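Local structure of protein BA42 (Bizionia argentinensis, 4OA3) at residues G30-H35 with M123-Y128; T39-V44 with A48-H53; V70-K75 with G108-G113. The protein is of unknown function, consists of a stand-alone TPM domain and binds two calcium ions. All blocks are in the same frame, centred on the assembly; numbering follows the deposited sequence.

Contact 1 (G30-H35 with M123-Y128). With CA (calcium ion), chain C; CA (calcium ion), chain B.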
ATOM      1  N   GLY A  30     -10.465   4.731  -0.597  1.00 16.91           N
ATOM      2  CA  GLY A  30      -9.353   4.013  -1.193  1.00 14.86           C
ATOM      3  C   GLY A  30      -9.082   2.699  -0.472  1.00 15.51           C
ATOM      4  O   GLY A  30      -9.457   2.510   0.694  1.00 15.32           O
ATOM      5  N   GLU A  31      -8.504   1.761  -1.210  1.00 14.46           N
ATOM      6  CA  GLU A  31      -8.220   0.428  -0.691  1.00 14.01           C
ATOM      7  C   GLU A  31      -6.748   0.162  -0.756  1.00 14.74           C
ATOM      8  O   GLU A  31      -6.129   0.467  -1.778  1.00 16.49           O
ATOM      9  CB  GLU A  31      -8.977  -0.593  -1.487  1.00 13.68           C
ATOM     10  CG  GLU A  31     -10.496  -0.495  -1.327  1.00 13.58           C
ATOM     11  CD  GLU A  31     -11.077  -1.281  -0.172  1.00 17.75           C
ATOM     12  OE1 GLU A  31     -10.464  -2.310   0.210  1.00 16.27           O
ATOM     13  OE2 GLU A  31     -12.137  -0.874   0.374  1.00 16.26           O
ATOM     14  N   ILE A  32      -6.167  -0.356   0.311  1.00 11.54           N
ATOM     15  CA  ILE A  32      -4.721  -0.541   0.412  1.00 12.46           C
ATOM     16  C   ILE A  32      -4.341  -1.983   0.634  1.00 13.27           C
ATOM     17  O   ILE A  32      -4.926  -2.644   1.466  1.00 12.76           O
ATOM     18  CB  ILE A  32      -4.145   0.325   1.575  1.00 14.21           C
ATOM     19  CG1 ILE A  32      -4.424   1.804   1.342  1.00 14.46           C
ATOM     20  CG2 ILE A  32      -2.638   0.053   1.761  1.00 15.21           C
ATOM     21  CD1 ILE A  32      -4.360   2.627   2.572  1.00 17.90           C
ATOM     22  N   ARG A  33      -3.328  -2.488  -0.113  1.00 13.37           N
ATOM     23  CA  ARG A  33      -2.717  -3.780   0.181  1.00 13.59           C
ATOM     24  C   ARG A  33      -1.217  -3.678   0.136  1.00 13.56           C
ATOM     25  O   ARG A  33      -0.653  -2.789  -0.526  1.00 14.27           O
ATOM     26  CB  ARG A  33      -3.132  -4.899  -0.783  1.00 13.16           C
ATOM     27  CG  ARG A  33      -4.624  -5.178  -0.720  1.00 11.88           C
ATOM     28  CD  ARG A  33      -5.024  -6.469  -1.400  1.00 14.05           C
ATOM     29  NE  ARG A  33      -4.477  -7.607  -0.663  1.00 13.59           N
ATOM     30  CZ  ARG A  33      -4.469  -8.848  -1.112  1.00 15.12           C
ATOM     31  NH1 ARG A  33      -4.969  -9.130  -2.304  1.00 16.88           N
ATOM     32  NH2 ARG A  33      -3.946  -9.814  -0.379  1.00 16.56           N
ATOM     33  N   VAL A  34      -0.570  -4.571   0.861  1.00 13.45           N
ATOM     34  CA  VAL A  34       0.867  -4.761   0.872  1.00 11.73           C
ATOM     35  C   VAL A  34       1.166  -6.095   0.220  1.00 13.07           C
ATOM     36  O   VAL A  34       0.475  -7.088   0.491  1.00 13.15           O
ATOM     37  CB  VAL A  34       1.415  -4.742   2.306  1.00 13.85           C
ATOM     38  CG1 VAL A  34       2.895  -5.109   2.380  1.00 14.59           C
ATOM     39  CG2 VAL A  34       1.191  -3.384   2.954  1.00 14.35           C
ATOM     40  N   HIS A  35       2.221  -6.121  -0.620  1.00 13.04           N
ATOM     41  CA  HIS A  35       2.732  -7.370  -1.184  1.00 12.74           C
ATOM     42  C   HIS A  35       4.211  -7.424  -0.871  1.00 13.77           C
ATOM     43  O   HIS A  35       4.938  -6.456  -1.129  1.00 14.36           O
ATOM     44  CB  HIS A  35       2.556  -7.469  -2.687  1.00 13.41           C
ATOM     45  CG  HIS A  35       3.230  -8.669  -3.308  1.00 15.01           C
ATOM     46  ND1 HIS A  35       2.587  -9.897  -3.411  1.00 15.41           N
ATOM     47  CD2 HIS A  35       4.444  -8.767  -3.900  1.00 16.80           C
ATOM     48  CE1 HIS A  35       3.426 -10.677  -4.093  1.00 16.11           C
ATOM     49  NE2 HIS A  35       4.537 -10.052  -4.387  1.00 16.67           N
ATOM     50  N   MET A 123      -4.502   8.979   4.663  1.00 17.00           N
ATOM     51  CA  MET A 123      -4.685  10.441   4.808  1.00 19.97           C
ATOM     52  C   MET A 123      -4.518  11.137   3.446  1.00 21.43           C
ATOM     53  O   MET A 123      -5.265  12.063   3.135  1.00 19.53           O
ATOM     54  CB  MET A 123      -3.655  11.037   5.783  1.00 23.71           C
ATOM     55  CG  MET A 123      -3.624  10.445   7.168  1.00 30.53           C
ATOM     56  SD  MET A 123      -4.583  11.366   8.357  1.00 38.67           S
ATOM     57  CE  MET A 123      -6.211  10.739   7.909  1.00 35.20           C
ATOM     58  N   ALA A 124      -3.571  10.680   2.618  1.00 16.42           N
ATOM     59  CA  ALA A 124      -3.413  11.252   1.268  1.00 16.15           C
ATOM     60  C   ALA A 124      -4.602  10.938   0.396  1.00 19.30           C
ATOM     61  O   ALA A 124      -5.155  11.806  -0.277  1.00 18.71           O
ATOM     62  CB  ALA A 124      -2.159  10.694   0.618  1.00 18.02           C
ATOM     63  N   LEU A 125      -5.033   9.679   0.397  1.00 15.44           N
ATOM     64  CA  LEU A 125      -6.192   9.269  -0.387  1.00 16.79           C
ATOM     65  C   LEU A 125      -7.456   9.959   0.063  1.00 18.19           C
ATOM     66  O   LEU A 125      -8.312  10.255  -0.778  1.00 18.14           O
ATOM     67  CB  LEU A 125      -6.374   7.753  -0.312  1.00 16.57           C
ATOM     68  CG  LEU A 125      -5.301   6.971  -1.070  1.00 18.76           C
ATOM     69  CD1 LEU A 125      -5.324   5.504  -0.616  1.00 18.72           C
ATOM     70  CD2 LEU A 125      -5.492   7.081  -2.577  1.00 20.48           C
ATOM     71  N   ALA A 126      -7.569  10.237   1.372  1.00 16.90           N
ATOM     72  CA  ALA A 126      -8.763  10.902   1.921  1.00 16.94           C
ATOM     73  C   ALA A 126      -9.015  12.262   1.278  1.00 20.56           C
ATOM     74  O   ALA A 126     -10.171  12.664   1.158  1.00 21.00           O
ATOM     75  CB  ALA A 126      -8.621  11.073   3.423  1.00 17.35           C
ATOM     76  N   LYS A 127      -7.955  12.917   0.820  1.00 18.68           N
ATOM     77  CA  LYS A 127      -8.064  14.227   0.192  1.00 18.06           C
ATOM     78  C   LYS A 127      -8.914  14.172  -1.046  1.00 24.65           C
ATOM     79  O   LYS A 127      -9.720  15.066  -1.291  1.00 25.72           O
ATOM     80  CB  LYS A 127      -6.676  14.788  -0.116  1.00 19.44           C
ATOM     81  CG  LYS A 127      -6.702  16.119  -0.825  1.00 25.79           C
ATOM     82  CD  LYS A 127      -5.391  16.823  -0.695  1.00 25.69           C
ATOM     83  CE  LYS A 127      -5.371  18.005  -1.648  1.00 30.42           C
ATOM     84  NZ  LYS A 127      -4.216  18.898  -1.358  1.00 31.28           N
ATOM     85  N   TYR A 128      -8.738  13.112  -1.849  1.00 21.13           N
ATOM     86  CA  TYR A 128      -9.451  12.925  -3.102  1.00 19.84           C
ATOM     87  C   TYR A 128     -10.589  11.913  -3.073  1.00 22.47           C
ATOM     88  O   TYR A 128     -11.439  11.925  -3.963  1.00 23.59           O
ATOM     89  CB  TYR A 128      -8.436  12.468  -4.160  1.00 20.49           C
ATOM     90  CG  TYR A 128      -7.369  13.511  -4.418  1.00 20.57           C
ATOM     91  CD1 TYR A 128      -7.547  14.486  -5.387  1.00 22.56           C
ATOM     92  CD2 TYR A 128      -6.168  13.493  -3.724  1.00 21.87           C
ATOM     93  CE1 TYR A 128      -6.595  15.479  -5.594  1.00 24.38           C
ATOM     94  CE2 TYR A 128      -5.203  14.484  -3.919  1.00 23.98           C
ATOM     95  CZ  TYR A 128      -5.402  15.445  -4.895  1.00 28.66           C
ATOM     96  OH  TYR A 128      -4.476  16.438  -5.122  1.00 32.42           O
TER
HETATM   97 CA    CA C 202     -13.588   0.572   1.492  1.00 16.44          CA
HETATM   98 CA    CA B 201      -9.512  -3.404   2.085  1.00 13.86          CA
HETATM   99  O   HOH W   1     -11.834   2.108   1.967  1.00 15.61           O
HETATM  100  O   HOH W   2      -7.396  -3.794   1.022  1.00 13.55           O
HETATM  101  O   HOH W   3     -13.879   1.448  -0.774  1.00 16.20           O
HETATM  102  O   HOH W   4     -12.763  -0.747   3.425  1.00 16.32           O
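Gly-30, at the entry to strand 31-37, comes closest to the C-terminal part of helix 110-128 at Leu-125, where the two CA atoms lie 6.2 Å apart. Leu-125 CD1 carries the whole contact: it sits 4.3 Å from Gly-30 CA and equally close to Ile-32 CG1. Because Gly-30 has no side chain, the methyl can rest over bare backbone, whereas at Ile-32 it meets the CG1 methylene. Leu-125 also touches Val-66 of the neighbouring strand 65-71 and Thr-28 of the preceding loop, so this buried leucine packs a helix against one face of the central sheet, the helix-on-sheet layering of the TPM domain.

Glu-31 points its CB away from the helix and serves the calcium sites. With CG beside the backbone N (chi1 -66°) and the chain bent again about CB-CG (chi2 -88°), the carboxylate is split between two ions: OE1 binds one calcium at 2.4 Å and OE2 the other at 2.3 Å. Glu-25, Asp-137, Leu-139 and Asn-141 join OE1 at the first ion, and Asp-135 and Ile-136 join OE2 at the second. The backbone of Gly-30 and Ile-32 contributes through metal-bound waters: one donates to Ile-32 O at 2.8 Å beside the OE1 ion, and another, beside the OE2 ion, lies 2.7 Å from Gly-30 O and probably donates to it, among competing acceptors.

Contact 2 (T39-V44 with A48-H53)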
ATOM      1  N   THR A  39      12.790 -10.772  -4.083  1.00 23.81           N
ATOM      2  CA  THR A  39      13.496 -10.046  -5.138  1.00 23.59           C
ATOM      3  C   THR A  39      12.552  -9.493  -6.175  1.00 26.03           C
ATOM      4  O   THR A  39      11.514 -10.093  -6.444  1.00 26.67           O
ATOM      5  CB  THR A  39      14.524 -10.990  -5.823  1.00 32.47           C
ATOM      6  OG1 THR A  39      13.848 -12.113  -6.392  1.00 30.64           O
ATOM      7  CG2 THR A  39      15.583 -11.503  -4.860  1.00 33.21           C
ATOM      8  N   SER A  40      12.899  -8.351  -6.754  1.00 24.05           N
ATOM      9  CA  SER A  40      12.062  -7.756  -7.794  1.00 21.91           C
ATOM     10  C   SER A  40      12.678  -7.967  -9.172  1.00 23.80           C
ATOM     11  O   SER A  40      13.552  -8.802  -9.345  1.00 28.58           O
ATOM     12  CB  SER A  40      11.854  -6.273  -7.552  1.00 25.22           C
ATOM     13  OG  SER A  40      10.790  -5.836  -8.382  1.00 25.29           O
ATOM     14  N   GLU A  41      12.098  -7.322 -10.147  1.00 17.97           N
ATOM     15  CA  GLU A  41      12.566  -7.315 -11.529  1.00 16.09           C
ATOM     16  C   GLU A  41      13.309  -6.011 -11.756  1.00 18.42           C
ATOM     17  O   GLU A  41      13.206  -5.094 -10.935  1.00 19.43           O
ATOM     18  CB  GLU A  41      11.354  -7.421 -12.431  1.00 16.88           C
ATOM     19  CG  GLU A  41      10.631  -8.752 -12.222  1.00 18.37           C
ATOM     20  CD  GLU A  41       9.348  -8.942 -13.005  1.00 17.00           C
ATOM     21  OE1 GLU A  41       8.905  -8.015 -13.713  1.00 23.02           O
ATOM     22  OE2 GLU A  41       8.787 -10.064 -12.924  1.00 24.21           O
ATOM     23  N   ILE A  42      14.043  -5.882 -12.850  1.00 14.84           N
ATOM     24  CA  ILE A  42      14.811  -4.659 -13.062  1.00 15.69           C
ATOM     25  C   ILE A  42      13.880  -3.464 -13.143  1.00 17.09           C
ATOM     26  O   ILE A  42      14.214  -2.402 -12.562  1.00 19.57           O
ATOM     27  CB  ILE A  42      15.719  -4.812 -14.304  1.00 17.11           C
ATOM     28  CG1 ILE A  42      16.775  -5.907 -14.096  1.00 18.14           C
ATOM     29  CG2 ILE A  42      16.370  -3.470 -14.707  1.00 17.12           C
ATOM     30  CD1 ILE A  42      17.788  -5.686 -13.077  1.00 32.57           C
ATOM     31  N   ASP A  43      12.762  -3.582 -13.852  1.00 16.06           N
ATOM     32  CA  ASP A  43      11.761  -2.512 -13.875  1.00 16.91           C
ATOM     33  C   ASP A  43      10.762  -2.835 -12.734  1.00 18.86           C
ATOM     34  O   ASP A  43       9.809  -3.599 -12.929  1.00 17.42           O
ATOM     35  CB  ASP A  43      11.093  -2.402 -15.216  1.00 19.03           C
ATOM     36  CG  ASP A  43      10.230  -1.158 -15.314  1.00 25.83           C
ATOM     37  OD1 ASP A  43       9.800  -0.654 -14.257  1.00 24.55           O
ATOM     38  OD2 ASP A  43      10.051  -0.655 -16.436  1.00 30.66           O
ATOM     39  N   VAL A  44      11.003  -2.280 -11.539  0.50 16.57           N
ATOM     40  CA  VAL A  44      10.159  -2.551 -10.371  0.50 16.09           C
ATOM     41  C   VAL A  44       8.723  -2.090 -10.568  0.50 19.86           C
ATOM     42  O   VAL A  44       7.822  -2.741 -10.052  0.50 18.97           O
ATOM     43  CB  VAL A  44      10.766  -2.009  -9.052  0.50 19.58           C
ATOM     44  CG1 VAL A  44      12.114  -2.671  -8.761  0.50 19.75           C
ATOM     45  CG2 VAL A  44      10.905  -0.479  -9.084  0.50 19.26           C
ATOM     46  N   ALA A  48       5.426  -4.346 -10.001  1.00 15.10           N
ATOM     47  CA  ALA A  48       4.310  -3.957  -9.120  1.00 13.55           C
ATOM     48  C   ALA A  48       2.976  -3.915  -9.875  1.00 16.22           C
ATOM     49  O   ALA A  48       1.959  -4.331  -9.336  1.00 15.70           O
ATOM     50  CB  ALA A  48       4.594  -2.605  -8.506  1.00 15.47           C
ATOM     51  N   MET A  49       2.968  -3.452 -11.128  1.00 15.88           N
ATOM     52  CA  MET A  49       1.783  -3.420 -11.977  1.00 17.98           C
ATOM     53  C   MET A  49       1.283  -4.858 -12.239  1.00 17.94           C
ATOM     54  O   MET A  49       0.087  -5.099 -12.129  1.00 18.08           O
ATOM     55  CB  MET A  49       2.139  -2.741 -13.295  1.00 22.88           C
ATOM     56  CG  MET A  49       0.981  -2.546 -14.204  1.00 30.01           C
ATOM     57  SD  MET A  49       1.348  -1.285 -15.470  1.00 38.55           S
ATOM     58  CE  MET A  49       2.563  -2.095 -16.371  1.00 36.24           C
ATOM     59  N   ASP A  50       2.192  -5.814 -12.497  1.00 15.94           N
ATOM     60  CA  ASP A  50       1.793  -7.211 -12.675  1.00 14.86           C
ATOM     61  C   ASP A  50       1.180  -7.747 -11.384  1.00 16.59           C
ATOM     62  O   ASP A  50       0.185  -8.467 -11.419  1.00 17.05           O
ATOM     63  CB  ASP A  50       2.989  -8.102 -13.080  1.00 15.56           C
ATOM     64  CG  ASP A  50       3.549  -7.889 -14.483  1.00 19.67           C
ATOM     65  OD1 ASP A  50       2.799  -7.407 -15.363  1.00 20.46           O
ATOM     66  OD2 ASP A  50       4.685  -8.281 -14.717  1.00 21.06           O
ATOM     67  N   VAL A  51       1.790  -7.463 -10.241  1.00 14.20           N
ATOM     68  CA  VAL A  51       1.234  -7.944  -8.975  1.00 12.67           C
ATOM     69  C   VAL A  51      -0.142  -7.324  -8.716  1.00 13.84           C
ATOM     70  O   VAL A  51      -1.074  -8.053  -8.354  1.00 13.87           O
ATOM     71  CB  VAL A  51       2.202  -7.648  -7.824  1.00 14.72           C
ATOM     72  CG1 VAL A  51       1.567  -7.965  -6.472  1.00 13.40           C
ATOM     73  CG2 VAL A  51       3.479  -8.470  -7.972  1.00 15.23           C
ATOM     74  N   PHE A  52      -0.284  -6.035  -8.936  1.00 13.14           N
ATOM     75  CA  PHE A  52      -1.572  -5.339  -8.777  1.00 13.03           C
ATOM     76  C   PHE A  52      -2.675  -6.062  -9.584  1.00 15.18           C
ATOM     77  O   PHE A  52      -3.791  -6.317  -9.087  1.00 14.16           O
ATOM     78  CB  PHE A  52      -1.421  -3.882  -9.263  1.00 14.51           C
ATOM     79  CG  PHE A  52      -2.598  -2.995  -8.978  1.00 14.95           C
ATOM     80  CD1 PHE A  52      -3.651  -2.898  -9.873  1.00 17.47           C
ATOM     81  CD2 PHE A  52      -2.641  -2.246  -7.824  1.00 15.99           C
ATOM     82  CE1 PHE A  52      -4.753  -2.100  -9.570  1.00 19.05           C
ATOM     83  CE2 PHE A  52      -3.723  -1.417  -7.547  1.00 17.99           C
ATOM     84  CZ  PHE A  52      -4.764  -1.349  -8.428  1.00 19.16           C
ATOM     85  N   HIS A  53      -2.356  -6.386 -10.839  1.00 13.83           N
ATOM     86  CA  HIS A  53      -3.251  -7.103 -11.717  1.00 14.27           C
ATOM     87  C   HIS A  53      -3.557  -8.504 -11.231  1.00 15.27           C
ATOM     88  O   HIS A  53      -4.716  -8.915 -11.186  1.00 14.92           O
ATOM     89  CB  HIS A  53      -2.655  -7.199 -13.122  1.00 15.52           C
ATOM     90  CG  HIS A  53      -3.476  -8.018 -14.055  1.00 17.20           C
ATOM     91  ND1 HIS A  53      -4.666  -7.533 -14.563  1.00 19.66           N
ATOM     92  CD2 HIS A  53      -3.284  -9.279 -14.511  1.00 19.01           C
ATOM     93  CE1 HIS A  53      -5.134  -8.496 -15.345  1.00 19.25           C
ATOM     94  NE2 HIS A  53      -4.352  -9.571 -15.319  1.00 19.55           N
TER
HETATM   95  O   HOH W   5       6.138  -9.975 -13.245  1.00 18.63           O
HETATM   96  O   HOH W   6       6.886  -7.797 -16.020  1.00 28.69           O
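Glu-41 reaches toward the carboxylate of Asp-50 across a water-bridged gap, with OE1 of the glutamate 4.3 Å from OD2 of the aspartate. Two acidic groups this close would probably repel each other, but water mediates between them. One water donates to Glu-41 OE2 and Asp-50 OD2, at 2.7 Å from each; a second donates to the same Asp-50 OD2 at 2.6 Å and, over a longer 3.1 Å, to Glu-41 OE1. Each glutamate oxygen thus has its own water, while both waters converge on a single aspartate oxygen, which probably offsets part of the like-charge repulsion. With CD anti to CA about CB-CG (chi2 176°), the Glu-41 carboxylate is carried out toward the helix, and the side chain also touches Arg-47.

Between these residues the chain turns from the loop following strand 31-37 into helix 44-54. Asp-43 occupies the N-cap position, its OD1 making a weak hydrogen bond to Asp-46 N in the first turn. The direct bond across the contact belongs to that turn: Ala-48 N donates to Val-44 O at 2.9 Å, and the N-H...O angle of 167° together with the i to i+4 spacing identifies it as a regular alpha-helical bond. Ala-48 CB also lies against this carbonyl, 3.6 Å from Val-44 O. The inner side of the helix faces the sheet, Ala-48 touching Tyr-69 and Val-78, while Glu-41 and Asp-50 lie on the exposed side with their waters.

Contact 3 (V70-K75 with G108-G113)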
ATOM      1  N   VAL A  70       6.849  -4.425  -1.865  1.00 14.50           N
ATOM      2  CA  VAL A  70       8.163  -4.457  -1.254  1.00 14.65           C
ATOM      3  C   VAL A  70       8.987  -5.653  -1.701  1.00 17.86           C
ATOM      4  O   VAL A  70       8.520  -6.778  -1.637  1.00 17.01           O
ATOM      5  CB  VAL A  70       8.078  -4.428   0.276  1.00 19.96           C
ATOM      6  CG1 VAL A  70       9.462  -4.268   0.901  1.00 20.74           C
ATOM      7  CG2 VAL A  70       7.134  -3.328   0.759  1.00 20.49           C
ATOM      8  N   ALA A  71      10.238  -5.370  -2.103  1.00 18.32           N
ATOM      9  CA  ALA A  71      11.255  -6.366  -2.406  1.00 20.01           C
ATOM     10  C   ALA A  71      12.132  -6.386  -1.153  1.00 23.98           C
ATOM     11  O   ALA A  71      12.928  -5.475  -0.955  1.00 24.10           O
ATOM     12  CB  ALA A  71      12.058  -5.953  -3.637  1.00 21.35           C
ATOM     13  N   VAL A  72      11.951  -7.400  -0.310  1.00 23.84           N
ATOM     14  CA  VAL A  72      12.550  -7.429   1.033  1.00 26.49           C
ATOM     15  C   VAL A  72      14.077  -7.596   1.075  1.00 34.53           C
ATOM     16  O   VAL A  72      14.704  -6.962   1.923  1.00 35.87           O
ATOM     17  CB  VAL A  72      11.822  -8.420   1.968  1.00 30.76           C
ATOM     18  CG1 VAL A  72      12.391  -8.344   3.389  1.00 31.96           C
ATOM     19  CG2 VAL A  72      10.317  -8.135   1.987  1.00 29.73           C
ATOM     20  N   GLU A  73      14.677  -8.357   0.152  1.00 32.81           N
ATOM     21  CA  GLU A  73      16.156  -8.499   0.151  1.00 34.57           C
ATOM     22  C   GLU A  73      16.882  -7.170  -0.105  1.00 43.79           C
ATOM     23  O   GLU A  73      17.927  -6.934   0.496  1.00 45.81           O
ATOM     24  CB  GLU A  73      16.613  -9.539  -0.858  1.00 35.38           C
ATOM     25  N   ASP A  74      16.301  -6.317  -0.970  0.50 41.51           N
ATOM     26  CA  ASP A  74      16.842  -5.004  -1.356  0.50 41.63           C
ATOM     27  C   ASP A  74      16.303  -3.858  -0.463  0.50 46.09           C
ATOM     28  O   ASP A  74      16.904  -2.780  -0.440  0.50 46.43           O
ATOM     29  CB  ASP A  74      16.486  -4.690  -2.831  0.50 43.34           C
ATOM     30  CG  ASP A  74      16.650  -5.839  -3.817  0.50 53.77           C
ATOM     31  OD1 ASP A  74      17.633  -6.602  -3.684  0.50 54.52           O
ATOM     32  OD2 ASP A  74      15.800  -5.966  -4.729  0.50 57.22           O
ATOM     33  N   LYS A  75      15.158  -4.076   0.238  1.00 41.75           N
ATOM     34  CA  LYS A  75      14.450  -3.074   1.074  1.00 41.05           C
ATOM     35  C   LYS A  75      13.997  -1.873   0.208  1.00 39.91           C
ATOM     36  O   LYS A  75      13.936  -0.728   0.681  1.00 41.31           O
ATOM     37  CB  LYS A  75      15.263  -2.637   2.311  1.00 42.40           C
ATOM     38  N   GLY A 108      15.986   0.132   9.965  1.00 28.23           N
ATOM     39  CA  GLY A 108      15.719  -1.277  10.234  1.00 28.40           C
ATOM     40  C   GLY A 108      14.374  -1.542  10.885  1.00 30.81           C
ATOM     41  O   GLY A 108      14.178  -2.596  11.495  1.00 30.51           O
ATOM     42  N   ASN A 109      13.425  -0.596  10.760  1.00 23.98           N
ATOM     43  CA  ASN A 109      12.105  -0.728  11.379  1.00 22.33           C
ATOM     44  C   ASN A 109      11.116  -1.073  10.286  1.00 23.63           C
ATOM     45  O   ASN A 109      10.359  -0.236   9.821  1.00 21.84           O
ATOM     46  CB  ASN A 109      11.718   0.565  12.068  1.00 21.83           C
ATOM     47  CG  ASN A 109      12.634   0.981  13.179  1.00 37.12           C
ATOM     48  OD1 ASN A 109      13.282   0.145  13.817  1.00 30.49           O
ATOM     49  ND2 ASN A 109      12.684   2.288  13.440  1.00 31.03           N
ATOM     50  N   PHE A 110      11.169  -2.328   9.837  1.00 21.45           N
ATOM     51  CA  PHE A 110      10.366  -2.792   8.720  1.00 21.85           C
ATOM     52  C   PHE A 110       8.857  -2.698   8.967  1.00 21.04           C
ATOM     53  O   PHE A 110       8.145  -2.079   8.181  1.00 20.43           O
ATOM     54  CB  PHE A 110      10.803  -4.220   8.381  1.00 23.40           C
ATOM     55  CG  PHE A 110      10.207  -4.776   7.117  1.00 26.51           C
ATOM     56  CD1 PHE A 110      10.577  -4.274   5.878  1.00 30.02           C
ATOM     57  CD2 PHE A 110       9.386  -5.890   7.153  1.00 30.57           C
ATOM     58  CE1 PHE A 110      10.038  -4.806   4.706  1.00 31.22           C
ATOM     59  CE2 PHE A 110       8.877  -6.442   5.973  1.00 33.17           C
ATOM     60  CZ  PHE A 110       9.171  -5.869   4.768  1.00 30.33           C
ATOM     61  N   LYS A 111       8.382  -3.255  10.071  1.00 18.90           N
ATOM     62  CA  LYS A 111       6.966  -3.157  10.430  1.00 18.67           C
ATOM     63  C   LYS A 111       6.535  -1.701  10.526  1.00 20.76           C
ATOM     64  O   LYS A 111       5.542  -1.292   9.925  1.00 18.60           O
ATOM     65  CB  LYS A 111       6.658  -3.898  11.751  1.00 21.52           C
ATOM     66  CG  LYS A 111       5.199  -3.795  12.217  1.00 27.18           C
ATOM     67  CD  LYS A 111       5.043  -3.358  13.665  1.00 40.07           C
ATOM     68  CE  LYS A 111       5.253  -1.887  13.870  1.00 54.31           C
ATOM     69  NZ  LYS A 111       5.137  -1.528  15.307  1.00 61.82           N
ATOM     70  N   GLN A 112       7.304  -0.880  11.257  1.00 18.25           N
ATOM     71  CA  GLN A 112       6.900   0.504  11.437  1.00 17.84           C
ATOM     72  C   GLN A 112       6.853   1.303  10.141  1.00 16.22           C
ATOM     73  O   GLN A 112       6.002   2.180   9.982  1.00 16.28           O
ATOM     74  CB  GLN A 112       7.806   1.223  12.465  1.00 19.55           C
ATOM     75  CG  GLN A 112       7.127   2.432  13.081  1.00 22.36           C
ATOM     76  CD  GLN A 112       5.874   2.051  13.844  1.00 21.31           C
ATOM     77  OE1 GLN A 112       5.893   1.150  14.693  1.00 26.39           O
ATOM     78  NE2 GLN A 112       4.758   2.689  13.539  1.00 22.09           N
ATOM     79  N   GLY A 113       7.740   1.008   9.219  1.00 15.73           N
ATOM     80  CA  GLY A 113       7.702   1.665   7.923  1.00 14.98           C
ATOM     81  C   GLY A 113       6.405   1.382   7.197  1.00 17.06           C
ATOM     82  O   GLY A 113       5.789   2.269   6.611  1.00 16.52           O
TER
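Phe-110 sets the CE1-CZ edge of its ring against two valines, and nearly all of the contact is gathered there. Val-70 CG1 lies in the ring plane at its edge, 3.9 Å from Phe-110 CE1 and 4.2 Å from Phe-110 CZ, the valine and the phenylalanine running antiparallel as they pass. Val-72 approaches differently: its CG2 reaches Phe-110 CZ at 3.8 Å along an oblique line, the valine standing roughly perpendicular to the Phe-110 side chain. CZ is therefore touched by both valines. The ring is carried to them by a first torsion that sets Phe-110 CG opposite its own backbone N (chi1 -172°), while Val-70 uses the methyl lying anti to N and Val-72 the one beside it.

The contact joins the end of strand 65-71 to the first turn of helix 110-128, which packs on the sheet. Gly-108, with positive phi (79°), closes the preceding helix in a Schellman motif, and Asn-109 takes the N-cap position, though its side chain makes no capping bond, so one helix ends and the next begins within a few residues. Phe-105 of the earlier helix brings its ring to that of Phe-110 with the planes about 25° apart, and Phe-8, Leu-9 and Leu-36 add further apolar cover.

By contrast, the outer side is loose. The turn through Glu-73 and Asp-74 is exposed, and Glu-73 and Lys-75 are modelled only as far as CB.

Contacts 1 and 3 use opposite ends of helix 110-128 on the same sheet, their centres 19 Å apart and on opposite sides of the chain's centre. Neighbouring strands 31-37 and 65-71 join them directly, with a probable hydrogen bond of 2.9 Å between His-35 O and Val-70 N. Contact 2, the loop into helix 44-54 and the helix itself, meets contact 1 where His-35 CG packs on Val-51 CG1 at 3.6 Å; it meets contact 3 through Ser-40 CB and Ala-71 CB, 3.9 Å apart. Along the chain, contacts 2 and 3 follow one another inside the loop closed by contact 1. Glu-31 of contact 1 bridges both calcium ions, while the other two contacts lie away from that site.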